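Local coordinates for carbohydrate binding module family 33 and 10 domain protein (Teredinibacter turnerae, PDB 6RW7) that probably cleaves cellulose oxidatively, as a copper-dependent lytic polysaccharide monooxygenase of family AA10, this chain being its catalytic domain, at residues A[102-113]-A[184-195]. Sequence-based numbering, arbitrary orientation.
With CU1 (copper (I) ion), chain D.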
ATOM      1  N   ILE A 102       5.032  -9.651  -5.601  1.00 11.02           N
ATOM      2  CA  ILE A 102       6.247  -9.079  -6.245  1.00 11.12           C
ATOM      3  C   ILE A 102       6.520  -9.823  -7.562  1.00 10.96           C
ATOM      4  O   ILE A 102       7.619  -9.706  -8.083  1.00 11.22           O
ATOM      5  CB  ILE A 102       7.440  -9.055  -5.252  1.00 11.22           C
ATOM      6  CG1 ILE A 102       8.014 -10.444  -4.937  1.00 11.89           C
ATOM      7  CG2 ILE A 102       7.063  -8.321  -3.968  1.00 10.95           C
ATOM      8  CD1 ILE A 102       9.344 -10.366  -4.211  1.00 12.56           C
ATOM      9  N   SER A 103       5.488 -10.425  -8.153  1.00 11.36           N
ATOM     10  CA  SER A 103       5.622 -11.247  -9.382  1.00 12.12           C
ATOM     11  C   SER A 103       6.196 -10.413 -10.541  1.00 12.36           C
ATOM     12  O   SER A 103       6.990 -10.957 -11.328  1.00 12.40           O
ATOM     13  CB  SER A 103       4.320 -11.877  -9.763  1.00 13.81           C
ATOM     14  OG  SER A 103       3.370 -10.888 -10.086  1.00 17.23           O
ATOM     15  N   TYR A 104       5.839  -9.137 -10.655  1.00 11.15           N
ATOM     16  CA  TYR A 104       6.290  -8.292 -11.797  1.00 11.22           C
ATOM     17  C   TYR A 104       7.736  -7.834 -11.616  1.00 12.26           C
ATOM     18  O   TYR A 104       8.281  -7.242 -12.546  1.00 15.15           O
ATOM     19  CB  TYR A 104       5.375  -7.085 -11.981  1.00 11.44           C
ATOM     20  CG  TYR A 104       3.990  -7.487 -12.385  1.00 11.24           C
ATOM     21  CD1 TYR A 104       3.723  -7.999 -13.649  1.00 11.86           C
ATOM     22  CD2 TYR A 104       2.944  -7.410 -11.484  1.00 12.35           C
ATOM     23  CE1 TYR A 104       2.447  -8.401 -14.008  1.00 12.48           C
ATOM     24  CE2 TYR A 104       1.660  -7.798 -11.823  1.00 12.53           C
ATOM     25  CZ  TYR A 104       1.413  -8.300 -13.092  1.00 12.52           C
ATOM     26  OH  TYR A 104       0.139  -8.674 -13.401  1.00 14.63           O
ATOM     27  N   GLY A 105       8.337  -8.063 -10.458  1.00 12.19           N
ATOM     28  CA  GLY A 105       9.747  -7.725 -10.213  1.00 12.86           C
ATOM     29  C   GLY A 105      10.193  -8.362  -8.911  1.00 12.66           C
ATOM     30  O   GLY A 105      10.160  -7.717  -7.860  1.00 12.19           O
ATOM     31  N   PRO A 106      10.494  -9.680  -8.915  1.00 12.64           N
ATOM     32  CA  PRO A 106      10.621 -10.435  -7.672  1.00 12.27           C
ATOM     33  C   PRO A 106      12.012 -10.304  -7.043  1.00 12.19           C
ATOM     34  O   PRO A 106      12.803 -11.251  -6.997  1.00 13.24           O
ATOM     35  CB  PRO A 106      10.259 -11.852  -8.120  1.00 13.57           C
ATOM     36  CG  PRO A 106      10.813 -11.916  -9.528  1.00 13.77           C
ATOM     37  CD  PRO A 106      10.514 -10.545 -10.103  1.00 13.60           C
ATOM     38  N   HIS A 107      12.260  -9.119  -6.499  1.00 11.87           N
ATOM     39  CA  HIS A 107      13.556  -8.730  -5.897  1.00 12.05           C
ATOM     40  C   HIS A 107      13.672  -9.321  -4.475  1.00 10.99           C
ATOM     41  O   HIS A 107      13.911  -8.562  -3.521  1.00 11.61           O
ATOM     42  CB  HIS A 107      13.695  -7.201  -5.839  1.00 13.19           C
ATOM     43  CG  HIS A 107      13.242  -6.451  -7.043  1.00 15.23           C
ATOM     44  ND1 HIS A 107      13.865  -6.579  -8.270  1.00 16.56           N
ATOM     45  CD2 HIS A 107      12.262  -5.533  -7.203  1.00 14.82           C
ATOM     46  CE1 HIS A 107      13.271  -5.785  -9.144  1.00 16.71           C
ATOM     47  NE2 HIS A 107      12.281  -5.125  -8.512  1.00 15.43           N
ATOM     48  N   PHE A 108      13.573 -10.632  -4.323  1.00 11.17           N
ATOM     49  CA  PHE A 108      13.756 -11.317  -3.023  1.00 11.33           C
ATOM     50  C   PHE A 108      15.169 -11.079  -2.496  1.00 11.72           C
ATOM     51  O   PHE A 108      15.330 -10.830  -1.308  1.00 12.07           O
ATOM     52  CB  PHE A 108      13.496 -12.812  -3.171  1.00 11.26           C
ATOM     53  CG  PHE A 108      12.042 -13.173  -3.324  1.00 11.89           C
ATOM     54  CD1 PHE A 108      11.189 -13.136  -2.237  1.00 11.94           C
ATOM     55  CD2 PHE A 108      11.536 -13.606  -4.542  1.00 12.28           C
ATOM     56  CE1 PHE A 108       9.860 -13.521  -2.362  1.00 11.49           C
ATOM     57  CE2 PHE A 108      10.210 -13.986  -4.673  1.00 12.73           C
ATOM     58  CZ  PHE A 108       9.367 -13.933  -3.581  1.00 12.33           C
ATOM     59  N   SER A 109      16.168 -11.183  -3.371  1.00 12.67           N
ATOM     60  CA  SER A 109      17.592 -11.343  -2.977  1.00 13.01           C
ATOM     61  C   SER A 109      18.131 -10.139  -2.193  1.00 11.88           C
ATOM     62  O   SER A 109      19.111 -10.346  -1.456  1.00 13.10           O
ATOM     63  CB  SER A 109      18.460 -11.642  -4.171  1.00 13.77           C
ATOM     64  OG  SER A 109      18.591 -10.485  -4.986  1.00 14.92           O
ATOM     65  N   ASP A 110      17.575  -8.933  -2.347  1.00 11.88           N
ATOM     66  CA  ASP A 110      18.051  -7.754  -1.586  1.00 11.79           C
ATOM     67  C   ASP A 110      16.852  -7.051  -0.933  1.00 10.74           C
ATOM     68  O   ASP A 110      17.002  -5.895  -0.550  1.00 11.56           O
ATOM     69  CB  ASP A 110      18.939  -6.844  -2.448  1.00 12.78           C
ATOM     70  CG  ASP A 110      18.224  -6.302  -3.672  1.00 14.17           C
ATOM     71  OD1 ASP A 110      17.008  -6.594  -3.847  1.00 12.82           O
ATOM     72  OD2 ASP A 110      18.899  -5.582  -4.461  1.00 14.72           O
ATOM     73  N   THR A 111      15.733  -7.751  -0.752  1.00 10.25           N
ATOM     74  CA  THR A 111      14.650  -7.240   0.117  1.00 10.61           C
ATOM     75  C   THR A 111      15.221  -6.990   1.516  1.00 10.29           C
ATOM     76  O   THR A 111      15.923  -7.885   2.039  1.00 10.93           O
ATOM     77  CB  THR A 111      13.486  -8.228   0.217  1.00 10.81           C
ATOM     78  OG1 THR A 111      12.783  -8.160  -1.026  1.00 11.57           O
ATOM     79  CG2 THR A 111      12.544  -7.887   1.350  1.00 10.99           C
ATOM     80  N   GLU A 112      14.926  -5.847   2.118  1.00 10.71           N
ATOM     81  CA  GLU A 112      15.422  -5.528   3.479  1.00 11.36           C
ATOM     82  C   GLU A 112      14.273  -5.306   4.465  1.00 11.08           C
ATOM     83  O   GLU A 112      14.392  -5.796   5.614  1.00 11.44           O
ATOM     84  CB  GLU A 112      16.316  -4.297   3.464  1.00 12.62           C
ATOM     85  CG  GLU A 112      16.860  -4.023   4.844  1.00 14.50           C
ATOM     86  CD  GLU A 112      18.074  -3.122   4.873  1.00 15.78           C
ATOM     87  OE1 GLU A 112      18.123  -2.173   4.069  1.00 17.10           O
ATOM     88  OE2 GLU A 112      18.971  -3.381   5.720  1.00 18.93           O
ATOM     89  N   GLU A 113      13.223  -4.567   4.115  1.00 10.65           N
ATOM     90  CA  GLU A 113      12.223  -4.307   5.170  1.00 11.37           C
ATOM     91  C   GLU A 113      10.828  -4.110   4.594  1.00 10.93           C
ATOM     92  O   GLU A 113      10.652  -3.744   3.429  1.00 10.66           O
ATOM     93  CB  GLU A 113      12.633  -3.128   6.046  1.00 12.48           C
ATOM     94  CG  GLU A 113      12.793  -1.850   5.257  1.00 12.20           C
ATOM     95  CD  GLU A 113      13.114  -0.595   6.049  1.00 13.10           C
ATOM     96  OE1 GLU A 113      13.603  -0.713   7.184  1.00 15.31           O
ATOM     97  OE2 GLU A 113      12.818   0.501   5.551  1.00 13.63           O
ATOM     98  N   GLU A 184       5.155   0.008   2.881  1.00  8.64           N
ATOM     99  CA  GLU A 184       6.366   0.095   2.060  1.00  9.17           C
ATOM    100  C   GLU A 184       7.064  -1.258   2.000  1.00  8.63           C
ATOM    101  O   GLU A 184       7.119  -1.969   3.028  1.00  8.77           O
ATOM    102  CB  GLU A 184       7.355   1.097   2.656  1.00  9.20           C
ATOM    103  CG  GLU A 184       6.788   2.476   2.882  1.00 10.20           C
ATOM    104  CD  GLU A 184       7.769   3.459   3.496  1.00 10.73           C
ATOM    105  OE1 GLU A 184       8.845   3.007   3.989  1.00 11.54           O
ATOM    106  OE2 GLU A 184       7.451   4.663   3.476  1.00 12.76           O
ATOM    107  N   TRP A 185       7.639  -1.536   0.836  1.00  8.28           N
ATOM    108  CA  TRP A 185       8.543  -2.690   0.640  1.00  8.71           C
ATOM    109  C   TRP A 185       9.877  -2.105   0.198  1.00  8.59           C
ATOM    110  O   TRP A 185       9.926  -1.551  -0.903  1.00  9.26           O
ATOM    111  CB  TRP A 185       7.943  -3.700  -0.337  1.00  8.91           C
ATOM    112  CG  TRP A 185       8.928  -4.671  -0.900  1.00  8.60           C
ATOM    113  CD1 TRP A 185       9.935  -5.317  -0.243  1.00  9.34           C
ATOM    114  CD2 TRP A 185       8.976  -5.102  -2.268  1.00  9.15           C
ATOM    115  NE1 TRP A 185      10.630  -6.099  -1.118  1.00  9.56           N
ATOM    116  CE2 TRP A 185      10.072  -5.981  -2.364  1.00  9.85           C
ATOM    117  CE3 TRP A 185       8.216  -4.821  -3.413  1.00  9.85           C
ATOM    118  CZ2 TRP A 185      10.432  -6.572  -3.569  1.00  9.83           C
ATOM    119  CZ3 TRP A 185       8.572  -5.421  -4.599  1.00 10.22           C
ATOM    120  CH2 TRP A 185       9.678  -6.268  -4.675  1.00 10.15           C
ATOM    121  N   GLY A 186      10.892  -2.194   1.047  1.00  9.23           N
ATOM    122  CA  GLY A 186      12.188  -1.567   0.749  1.00  9.46           C
ATOM    123  C   GLY A 186      13.261  -2.591   0.476  1.00 10.06           C
ATOM    124  O   GLY A 186      13.451  -3.536   1.284  1.00 10.56           O
ATOM    125  N   ARG A 187      13.986  -2.387  -0.615  1.00 10.49           N
ATOM    126  CA  ARG A 187      15.237  -3.118  -0.902  1.00 10.64           C
ATOM    127  C   ARG A 187      16.380  -2.418  -0.167  1.00 11.40           C
ATOM    128  O   ARG A 187      16.221  -1.287   0.321  1.00 11.40           O
ATOM    129  CB  ARG A 187      15.448  -3.176  -2.418  1.00 10.91           C
ATOM    130  CG  ARG A 187      14.369  -3.981  -3.122  1.00 11.18           C
ATOM    131  CD  ARG A 187      14.429  -3.873  -4.624  1.00 11.55           C
ATOM    132  NE  ARG A 187      15.662  -4.425  -5.163  1.00 11.69           N
ATOM    133  CZ  ARG A 187      16.139  -4.186  -6.386  1.00 12.67           C
ATOM    134  NH1 ARG A 187      15.467  -3.436  -7.243  1.00 13.19           N
ATOM    135  NH2 ARG A 187      17.291  -4.690  -6.742  1.00 13.83           N
ATOM    136  N   ASN A 188      17.517  -3.088  -0.111  1.00 10.87           N
ATOM    137  CA  ASN A 188      18.665  -2.595   0.659  1.00 11.42           C
ATOM    138  C   ASN A 188      19.357  -1.454  -0.100  1.00 11.39           C
ATOM    139  O   ASN A 188      18.920  -1.055  -1.186  1.00 11.25           O
ATOM    140  CB  ASN A 188      19.577  -3.761   1.015  1.00 12.49           C
ATOM    141  CG  ASN A 188      20.520  -4.147  -0.096  1.00 13.03           C
ATOM    142  OD1 ASN A 188      20.311  -3.830  -1.267  1.00 12.92           O
ATOM    143  ND2 ASN A 188      21.588  -4.808   0.301  1.00 15.49           N
ATOM    144  N   GLU A 189      20.459  -0.985   0.469  1.00 13.40           N
ATOM    145  CA  GLU A 189      21.183   0.220   0.015  1.00 15.17           C
ATOM    146  C   GLU A 189      21.778   0.046  -1.387  1.00 14.50           C
ATOM    147  O   GLU A 189      22.144   1.083  -1.952  1.00 16.24           O
ATOM    148  CB  GLU A 189      22.279   0.529   1.034  1.00 18.78           C
ATOM    149  CG  GLU A 189      23.339  -0.546   1.069  1.00 21.14           C
ATOM    150  CD  GLU A 189      24.494  -0.288   2.007  1.00 28.06           C
ATOM    151  OE1 GLU A 189      24.658   0.874   2.430  1.00 34.58           O
ATOM    152  OE2 GLU A 189      25.244  -1.243   2.271  1.00 37.19           O
ATOM    153  N   HIS A 190      21.870  -1.151  -1.972  1.00 13.54           N
ATOM    154  CA  HIS A 190      22.441  -1.276  -3.341  1.00 14.61           C
ATOM    155  C   HIS A 190      21.638  -0.370  -4.296  1.00 14.57           C
ATOM    156  O   HIS A 190      22.243   0.243  -5.191  1.00 13.70           O
ATOM    157  CB  HIS A 190      22.455  -2.724  -3.841  1.00 16.99           C
ATOM    158  CG  HIS A 190      23.206  -2.895  -5.120  1.00 19.02           C
ATOM    159  ND1 HIS A 190      24.585  -2.881  -5.164  1.00 21.90           N
ATOM    160  CD2 HIS A 190      22.785  -3.044  -6.393  1.00 21.98           C
ATOM    161  CE1 HIS A 190      24.978  -3.033  -6.416  1.00 22.28           C
ATOM    162  NE2 HIS A 190      23.904  -3.143  -7.184  1.00 22.42           N
ATOM    163  N   THR A 191      20.312  -0.325  -4.130  1.00 12.92           N
ATOM    164  CA  THR A 191      19.384   0.484  -4.947  1.00 12.09           C
ATOM    165  C   THR A 191      18.550   1.447  -4.105  1.00 11.87           C
ATOM    166  O   THR A 191      18.065   2.451  -4.653  1.00 11.89           O
ATOM    167  CB  THR A 191      18.396  -0.389  -5.739  1.00 11.99           C
ATOM    168  OG1 THR A 191      17.458  -1.071  -4.881  1.00 11.19           O
ATOM    169  CG2 THR A 191      19.106  -1.368  -6.653  1.00 12.42           C
ATOM    170  N   TYR A 192      18.259   1.065  -2.856  1.00 11.17           N
ATOM    171  CA  TYR A 192      17.239   1.719  -1.993  1.00 11.49           C
ATOM    172  C   TYR A 192      15.880   1.756  -2.688  1.00 11.17           C
ATOM    173  O   TYR A 192      15.005   2.527  -2.297  1.00 11.02           O
ATOM    174  CB  TYR A 192      17.661   3.121  -1.540  1.00 12.78           C
ATOM    175  CG  TYR A 192      18.561   3.124  -0.323  1.00 14.47           C
ATOM    176  CD1 TYR A 192      18.182   2.517   0.859  1.00 14.70           C
ATOM    177  CD2 TYR A 192      19.824   3.685  -0.376  1.00 16.12           C
ATOM    178  CE1 TYR A 192      19.015   2.505   1.973  1.00 15.39           C
ATOM    179  CE2 TYR A 192      20.655   3.707   0.732  1.00 16.30           C
ATOM    180  CZ  TYR A 192      20.259   3.104   1.911  1.00 16.51           C
ATOM    181  OH  TYR A 192      21.126   3.104   2.974  1.00 19.01           O
ATOM    182  N   GLU A 193      15.651   0.896  -3.665  1.00 10.46           N
ATOM    183  CA  GLU A 193      14.354   0.926  -4.382  1.00 10.78           C
ATOM    184  C   GLU A 193      13.263   0.465  -3.413  1.00  9.86           C
ATOM    185  O   GLU A 193      13.474  -0.497  -2.663  1.00 11.01           O
ATOM    186  CB  GLU A 193      14.416   0.035  -5.614  1.00 11.77           C
ATOM    187  CG  GLU A 193      13.214   0.143  -6.501  1.00 12.66           C
ATOM    188  CD  GLU A 193      13.457  -0.507  -7.835  1.00 14.80           C
ATOM    189  OE1 GLU A 193      13.252  -1.726  -7.939  1.00 16.06           O
ATOM    190  OE2 GLU A 193      13.980   0.205  -8.727  1.00 19.25           O
ATOM    191  N   ARG A 194      12.162   1.187  -3.417  1.00  9.22           N
ATOM    192  CA  ARG A 194      11.083   1.032  -2.410  1.00  9.48           C
ATOM    193  C   ARG A 194       9.743   1.165  -3.125  1.00  9.46           C
ATOM    194  O   ARG A 194       9.601   2.056  -3.971  1.00  8.98           O
ATOM    195  CB  ARG A 194      11.238   2.104  -1.335  1.00  9.58           C
ATOM    196  CG  ARG A 194      10.262   2.001  -0.167  1.00  9.35           C
ATOM    197  CD  ARG A 194      10.637   3.014   0.920  1.00  9.45           C
ATOM    198  NE  ARG A 194      11.927   2.614   1.479  1.00 10.03           N
ATOM    199  CZ  ARG A 194      12.116   1.849   2.552  1.00 10.09           C
ATOM    200  NH1 ARG A 194      11.119   1.484   3.350  1.00 10.19           N
ATOM    201  NH2 ARG A 194      13.337   1.433   2.835  1.00 10.73           N
ATOM    202  N   PHE A 195       8.794   0.293  -2.787  1.00  9.42           N
ATOM    203  CA  PHE A 195       7.447   0.288  -3.391  1.00  9.62           C
ATOM    204  C   PHE A 195       6.423   0.587  -2.312  1.00  9.47           C
ATOM    205  O   PHE A 195       6.664   0.277  -1.123  1.00  9.52           O
ATOM    206  CB  PHE A 195       7.180  -1.046  -4.084  1.00  9.79           C
ATOM    207  CG  PHE A 195       8.124  -1.253  -5.232  1.00  9.79           C
ATOM    208  CD1 PHE A 195       9.340  -1.874  -5.023  1.00 10.79           C
ATOM    209  CD2 PHE A 195       7.810  -0.778  -6.500  1.00  9.96           C
ATOM    210  CE1 PHE A 195      10.236  -2.007  -6.073  1.00 10.68           C
ATOM    211  CE2 PHE A 195       8.715  -0.892  -7.540  1.00 10.64           C
ATOM    212  CZ  PHE A 195       9.923  -1.497  -7.315  1.00 10.52           C
TER
HETATM  213 CU   CU1 D 303      10.874  -4.109  -9.434  1.00 14.51          CU
HETATM  214  O   HOH W   1      18.868  -2.979  -3.504  1.00 11.54           O
HETATM  215  O   HOH W   2      15.900  -0.634   3.137  1.00 13.73           O
HETATM  216  O   HOH W   3      11.313  -5.303 -11.646  1.00 42.45           O
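Trp185 and Thr111 begin the contact: the indole NE1 donates to Thr111 OG1 at 3.0 Å, nearly in the ring plane, while Thr111 OG1 itself bonds to His107 O, linking the indole, through the threonine hydroxyl, to the backbone of copper-binding His107. Ile102 lays its CG2 methyl over one face of the six-membered ring, 3.5 Å from the centroid. One residue on, Gly186 O accepts from both Glu112 N and Glu113 N and its N binds Glu113 O, a classic beta bulge between antiparallel strands.

Arg187 combines a salt bridge with a stack. Its NE and NH2 grip Asp110 side-on, one nitrogen to each carboxylate oxygen, with NE to OD1 at 2.9 Å, and the two planes turned 44° apart. A bend at chi3 (64°) lets the guanidinium lie flat against the His107 ring, centres 4.0 Å apart. A leucine in its place would probably leave Asp110 and Glu193 without their shared cation and take the flat cover off one face of the His107 ring. Asn188 N then closes on Asp110 O.

Past the turn, Glu193 OE1 takes Arg187 NH1 at 2.9 Å, from above its carboxylate plane. Arg194 NH1 and NH2 converge on the anti side of Glu113 OE2, and NH1 also holds Glu184, while Glu113 OE1 pairs with Lys59. Phe195 sets CZ 3.5 Å from the copper(I) ion.

His107 NE2 binds that ion at 2.0 Å alongside His1, completing the histidine-brace arrangement of these enzymes. The chemistry is consistent with a second shell in which one arginine, held by two carboxylates, covers one face of a copper-binding imidazole and probably steadies its orientation.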